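Local coordinates for protein paenibacillus xanthan lyase (Paenibacillus, PDB 6F2P) that cleaves the polysaccharide xanthan as a calcium-containing, family 8 polysaccharide lyase, probably by the beta-elimination usual for such lyases, at residues F487-E492 with Q647-T652; V494-G499 with I637-N642. One frame throughout, in Å; residues are numbered along the deposited sequence.

How the contacts relate
Contacts 1 and 2 are two parts of one interface, their centres about 10 Å apart, where the sheet holding strands 481-488 and 493-501 packs against the sheet holding strands 637-642 and 646-651. Each contact takes one strand from each of two hairpins, and contact 2 is nested within the chain loop that contact 1 closes. Both are mainly buried, but contact 2 lies nearer the surface, since strand 637-642 is an edge strand of its sheet and I639 and N642 are partly exposed. Their chemistry differs accordingly: 487-492 with 647-652 runs from aromatic packing into a calcium site, whereas 494-499 with 637-642 combines aliphatic contacts with a single side-chain-to-backbone hydrogen bond.

Contact 1: residues F487-E492 with Q647-T652; sequences FMFDDE and QAVKET. With CA (calcium ion), chain B.
V649 presents its two methyls to different rings of segment 487-492. CG2 sits over the face of F487, 3.6 Å from the ring centroid and 8° off the normal, whereas CG1 meets the edge of F489 at CE2. The split follows from chi1 of 175°, which sets CG1 anti to the backbone N and CG2 beside it. At its far end the F487 ring meets backbone, CZ lying 3.4 Å from Q647 O, close to the ring plane. An alanine at F487 removes the ring under V649 CG2 and beside Q647 O, and would probably open a gap between the sheets. E651 runs past F489 in the opposite direction, its CB 3.7 Å from the ring centroid over one face, and bends at chi2 to carry its carboxylate to the calcium ion. There E651 OE1 binds the ion at 2.2 Å, across it from D491 OD1, with D490 OD1 and the two oxygens of E492 to its flanks; Q636 also binds. The carboxylate planes of E492 and E651 stand 83° apart, so they converge on the ion crosswise. D491 N hydrogen-bonds to E492 OE1 at 3.3 Å from above the carboxylate plane; E492 OE2 is also hydrogen-bonded to Y631, and E651 OE2 to L654 N. Since loop 490-492 and strand 646-651 both ligate it, the ion ties the sheets together; its charge probably offsets repulsion among the four carboxylates.

Contact 2: residues V494-G499 with I637-N642; sequences VALGSG and ISILEN
N642, in a strand interrupted by a classic beta bulge, supplies the one hydrogen bond across this contact: its ND2 reaches G497 O at 3.2 Å with an N-H...O angle of 148°. The donor stands above the carbonyl plane, 48° out of it, although G497 O lies near the plane of the N642 amide. With CG anti to the backbone N, the amide reaches across to strand 493-501, where OD1 packs 3.5 Å from S498 CB and also accepts a hydrogen bond from Q647 NE2. The bulge itself places L640 and E641 both opposite A648 on the neighbouring strand. Away from the amide the contact is aliphatic. L496 and I639 lie alongside one another, pointing opposite ways, L496 CD2 coming within 3.6 Å of I639 CD1, while L496 CD1 lies 3.9 Å from E641 O. V494 and I637 instead meet tip to tip, V494 CG2 lying 3.9 Å from I637 CG2. The strand axes approach to 8.1 Å at an angle of 30°, too far apart for backbone pairing and in keeping with face-to-face packing of two sheets. This is beta-sandwich-like packing, here joining the super-sandwich region of a family 8 polysaccharide lyase to the edge strand of the following beta-sandwich sheet.

Contact 1: residues F487-E492 with Q647-T652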
loop_
_atom_site.group_PDB
_atom_site.type_symbol
_atom_site.label_atom_id
_atom_site.label_comp_id
_atom_site.label_asym_id
_atom_site.label_seq_id
_atom_site.Cartn_x
_atom_site.Cartn_y
_atom_site.Cartn_z
ATOM N N PHE A 487 -7.183 7.816 -11.657
ATOM C CA PHE A 487 -6.113 7.857 -12.650
ATOM C C PHE A 487 -5.594 9.271 -12.703
ATOM O O PHE A 487 -6.272 10.179 -13.176
ATOM C CB PHE A 487 -6.622 7.402 -14.020
ATOM C CG PHE A 487 -7.244 6.030 -14.000
ATOM C CD1 PHE A 487 -8.540 5.848 -13.535
ATOM C CD2 PHE A 487 -6.525 4.919 -14.432
ATOM C CE1 PHE A 487 -9.111 4.588 -13.500
ATOM C CE2 PHE A 487 -7.090 3.650 -14.405
ATOM C CZ PHE A 487 -8.388 3.486 -13.941
ATOM N N MET A 488 -4.387 9.455 -12.195
ATOM C CA MET A 488 -3.890 10.785 -11.902
ATOM C C MET A 488 -2.724 11.137 -12.812
ATOM O O MET A 488 -1.650 10.557 -12.689
ATOM C CB MET A 488 -3.490 10.834 -10.427
ATOM C CG MET A 488 -4.686 10.632 -9.500
ATOM S SD MET A 488 -4.365 9.775 -7.946
ATOM C CE MET A 488 -4.310 8.065 -8.468
ATOM N N PHE A 489 -2.942 12.075 -13.733
ATOM C CA PHE A 489 -1.945 12.381 -14.762
ATOM C C PHE A 489 -1.306 13.749 -14.573
ATOM O O PHE A 489 -1.024 14.146 -13.446
ATOM C CB PHE A 489 -2.543 12.232 -16.164
ATOM C CG PHE A 489 -3.068 10.845 -16.452
ATOM C CD1 PHE A 489 -2.204 9.762 -16.525
ATOM C CD2 PHE A 489 -4.422 10.625 -16.637
ATOM C CE1 PHE A 489 -2.682 8.477 -16.791
ATOM C CE2 PHE A 489 -4.911 9.353 -16.900
ATOM C CZ PHE A 489 -4.038 8.276 -16.980
ATOM N N ASP A 490 -1.058 14.470 -15.662
ATOM C CA ASP A 490 -0.359 15.750 -15.523
ATOM C C ASP A 490 -1.261 16.900 -15.061
ATOM O O ASP A 490 -0.828 17.747 -14.289
ATOM C CB ASP A 490 0.413 16.128 -16.797
ATOM C CG ASP A 490 -0.458 16.125 -18.026
ATOM O OD1 ASP A 490 -1.478 15.418 -18.008
ATOM O OD2 ASP A 490 -0.129 16.820 -19.012
ATOM N N ASP A 491 -2.505 16.931 -15.526
ATOM C CA ASP A 491 -3.404 18.029 -15.187
ATOM C C ASP A 491 -4.849 17.564 -15.110
ATOM O O ASP A 491 -5.763 18.374 -15.149
ATOM C CB ASP A 491 -3.272 19.185 -16.189
ATOM C CG ASP A 491 -3.556 18.762 -17.629
ATOM O OD1 ASP A 491 -3.808 17.563 -17.879
ATOM O OD2 ASP A 491 -3.484 19.631 -18.522
ATOM N N GLU A 492 -5.054 16.257 -15.013
ATOM C CA GLU A 492 -6.398 15.726 -14.837
ATOM C C GLU A 492 -6.382 14.535 -13.904
ATOM O O GLU A 492 -5.361 13.860 -13.763
ATOM C CB GLU A 492 -7.018 15.309 -16.176
ATOM C CG GLU A 492 -6.300 14.175 -16.885
ATOM C CD GLU A 492 -5.244 14.673 -17.860
ATOM O OE1 GLU A 492 -4.078 14.806 -17.440
ATOM O OE2 GLU A 492 -5.574 14.936 -19.044
ATOM N N GLN A 647 -10.425 -1.733 -15.057
ATOM C CA GLN A 647 -10.712 -0.326 -15.274
ATOM C C GLN A 647 -9.440 0.302 -15.798
ATOM O O GLN A 647 -8.400 0.259 -15.143
ATOM C CB GLN A 647 -11.157 0.353 -13.966
ATOM C CG GLN A 647 -12.475 -0.189 -13.438
ATOM C CD GLN A 647 -12.830 0.339 -12.074
ATOM O OE1 GLN A 647 -12.181 0.010 -11.076
ATOM N NE2 GLN A 647 -13.872 1.163 -12.013
ATOM N N ALA A 648 -9.508 0.871 -16.990
ATOM C CA ALA A 648 -8.293 1.346 -17.628
ATOM C C ALA A 648 -8.491 2.679 -18.339
ATOM O O ALA A 648 -9.519 2.915 -18.986
ATOM C CB ALA A 648 -7.758 0.295 -18.584
ATOM N N VAL A 649 -7.496 3.549 -18.186
ATOM C CA VAL A 649 -7.502 4.872 -18.787
ATOM C C VAL A 649 -6.130 5.168 -19.387
ATOM O O VAL A 649 -5.093 4.864 -18.784
ATOM C CB VAL A 649 -7.853 5.951 -17.743
ATOM C CG1 VAL A 649 -7.748 7.365 -18.346
ATOM C CG2 VAL A 649 -9.231 5.703 -17.174
ATOM N N LYS A 650 -6.130 5.740 -20.585
ATOM C CA LYS A 650 -4.902 6.170 -21.239
ATOM C C LYS A 650 -4.941 7.681 -21.460
ATOM O O LYS A 650 -5.916 8.209 -21.978
ATOM C CB LYS A 650 -4.714 5.436 -22.575
ATOM C CG LYS A 650 -3.610 6.020 -23.471
ATOM C CD LYS A 650 -3.136 5.018 -24.521
ATOM C CE LYS A 650 -1.901 5.533 -25.283
ATOM N NZ LYS A 650 -1.267 4.487 -26.162
ATOM N N GLU A 651 -3.892 8.372 -21.039
ATOM C CA GLU A 651 -3.742 9.783 -21.360
ATOM C C GLU A 651 -2.953 9.842 -22.657
ATOM O O GLU A 651 -1.773 9.498 -22.680
ATOM C CB GLU A 651 -2.989 10.501 -20.245
ATOM C CG GLU A 651 -3.381 11.962 -20.053
ATOM C CD GLU A 651 -2.592 12.924 -20.937
ATOM O OE1 GLU A 651 -2.834 14.143 -20.824
ATOM O OE2 GLU A 651 -1.735 12.474 -21.736
ATOM N N THR A 652 -3.602 10.274 -23.734
ATOM C CA THR A 652 -3.026 10.151 -25.076
ATOM C C THR A 652 -1.945 11.172 -25.423
ATOM O O THR A 652 -1.243 11.012 -26.422
ATOM C CB THR A 652 -4.110 10.184 -26.160
ATOM O OG1 THR A 652 -4.803 11.440 -26.106
ATOM C CG2 THR A 652 -5.094 9.033 -25.958
HETATM CA CA CA B . -3.342 15.927 -19.576
#

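Contact 2: residues V494-G499 with I637-N642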
loop_
_atom_site.group_PDB
_atom_site.type_symbol
_atom_site.label_atom_id
_atom_site.label_comp_id
_atom_site.label_asym_id
_atom_site.label_seq_id
_atom_site.Cartn_x
_atom_site.Cartn_y
_atom_site.Cartn_z
ATOM N N VAL A 494 -8.839 11.125 -13.515
ATOM C CA VAL A 494 -9.998 10.385 -13.983
ATOM C C VAL A 494 -10.470 9.467 -12.869
ATOM O O VAL A 494 -9.667 8.744 -12.268
ATOM C CB VAL A 494 -9.691 9.562 -15.248
ATOM C CG1 VAL A 494 -10.935 8.810 -15.707
ATOM C CG2 VAL A 494 -9.160 10.465 -16.361
ATOM N N ALA A 495 -11.769 9.508 -12.588
ATOM C CA ALA A 495 -12.371 8.648 -11.576
ATOM C C ALA A 495 -13.373 7.705 -12.234
ATOM O O ALA A 495 -14.274 8.151 -12.951
ATOM C CB ALA A 495 -13.051 9.488 -10.496
ATOM N N LEU A 496 -13.206 6.407 -11.995
ATOM C CA LEU A 496 -14.089 5.405 -12.570
ATOM C C LEU A 496 -14.690 4.524 -11.495
ATOM O O LEU A 496 -14.034 4.186 -10.509
ATOM C CB LEU A 496 -13.329 4.507 -13.540
ATOM C CG LEU A 496 -12.656 5.120 -14.765
ATOM C CD1 LEU A 496 -12.154 3.999 -15.657
ATOM C CD2 LEU A 496 -13.612 6.034 -15.518
ATOM N N GLY A 497 -15.940 4.137 -11.701
ATOM C CA GLY A 497 -16.579 3.197 -10.809
ATOM C C GLY A 497 -17.405 2.209 -11.604
ATOM O O GLY A 497 -17.979 2.555 -12.634
ATOM N N SER A 498 -17.453 0.974 -11.125
ATOM C CA SER A 498 -18.287 -0.050 -11.718
ATOM C C SER A 498 -18.434 -1.146 -10.686
ATOM O O SER A 498 -17.808 -1.089 -9.624
ATOM C CB SER A 498 -17.611 -0.635 -12.949
ATOM O OG SER A 498 -16.504 -1.420 -12.545
ATOM N N GLY A 499 -19.244 -2.149 -11.002
ATOM C CA GLY A 499 -19.536 -3.217 -10.063
ATOM C C GLY A 499 -20.282 -2.719 -8.840
ATOM O O GLY A 499 -20.278 -3.373 -7.805
ATOM N N ILE A 637 -7.776 12.113 -22.489
ATOM C CA ILE A 637 -7.833 10.754 -21.938
ATOM C C ILE A 637 -8.803 9.859 -22.707
ATOM O O ILE A 637 -9.767 10.340 -23.302
ATOM C CB ILE A 637 -8.217 10.737 -20.435
ATOM C CG1 ILE A 637 -9.605 11.344 -20.230
ATOM C CG2 ILE A 637 -7.168 11.458 -19.588
ATOM C CD1 ILE A 637 -10.690 10.319 -19.984
ATOM N N SER A 638 -8.548 8.555 -22.689
ATOM C CA SER A 638 -9.463 7.597 -23.295
ATOM C C SER A 638 -9.712 6.430 -22.363
ATOM O O SER A 638 -8.787 5.740 -21.951
ATOM C CB SER A 638 -8.932 7.106 -24.633
ATOM O OG SER A 638 -8.869 8.192 -25.535
ATOM N N ILE A 639 -10.969 6.217 -22.016
ATOM C CA ILE A 639 -11.299 5.134 -21.116
ATOM C C ILE A 639 -11.348 3.861 -21.939
ATOM O O ILE A 639 -12.180 3.720 -22.832
ATOM C CB ILE A 639 -12.613 5.421 -20.363
ATOM C CG1 ILE A 639 -12.413 6.630 -19.440
ATOM C CG2 ILE A 639 -13.053 4.220 -19.558
ATOM C CD1 ILE A 639 -13.691 7.225 -18.909
ATOM N N LEU A 640 -10.417 2.955 -21.658
ATOM C CA LEU A 640 -10.268 1.736 -22.435
ATOM C C LEU A 640 -11.299 0.716 -22.012
ATOM O O LEU A 640 -11.784 -0.068 -22.834
ATOM C CB LEU A 640 -8.861 1.158 -22.263
ATOM C CG LEU A 640 -7.723 2.131 -22.587
ATOM C CD1 LEU A 640 -6.371 1.465 -22.423
ATOM C CD2 LEU A 640 -7.870 2.710 -23.986
ATOM N N GLU A 641 -11.617 0.728 -20.721
ATOM C CA GLU A 641 -12.595 -0.182 -20.142
ATOM C C GLU A 641 -12.981 0.334 -18.780
ATOM O O GLU A 641 -12.163 0.926 -18.083
ATOM C CB GLU A 641 -12.014 -1.588 -19.987
ATOM C CG GLU A 641 -12.985 -2.617 -19.411
ATOM C CD GLU A 641 -12.433 -4.028 -19.463
ATOM O OE1 GLU A 641 -13.092 -4.954 -18.941
ATOM O OE2 GLU A 641 -11.336 -4.214 -20.028
ATOM N N ASN A 642 -14.234 0.118 -18.411
ATOM C CA ASN A 642 -14.691 0.395 -17.062
ATOM C C ASN A 642 -15.710 -0.663 -16.658
ATOM O O ASN A 642 -16.923 -0.459 -16.774
ATOM C CB ASN A 642 -15.282 1.796 -16.990
ATOM C CG ASN A 642 -15.854 2.113 -15.633
ATOM O OD1 ASN A 642 -15.435 1.553 -14.625
ATOM N ND2 ASN A 642 -16.832 3.007 -15.604
#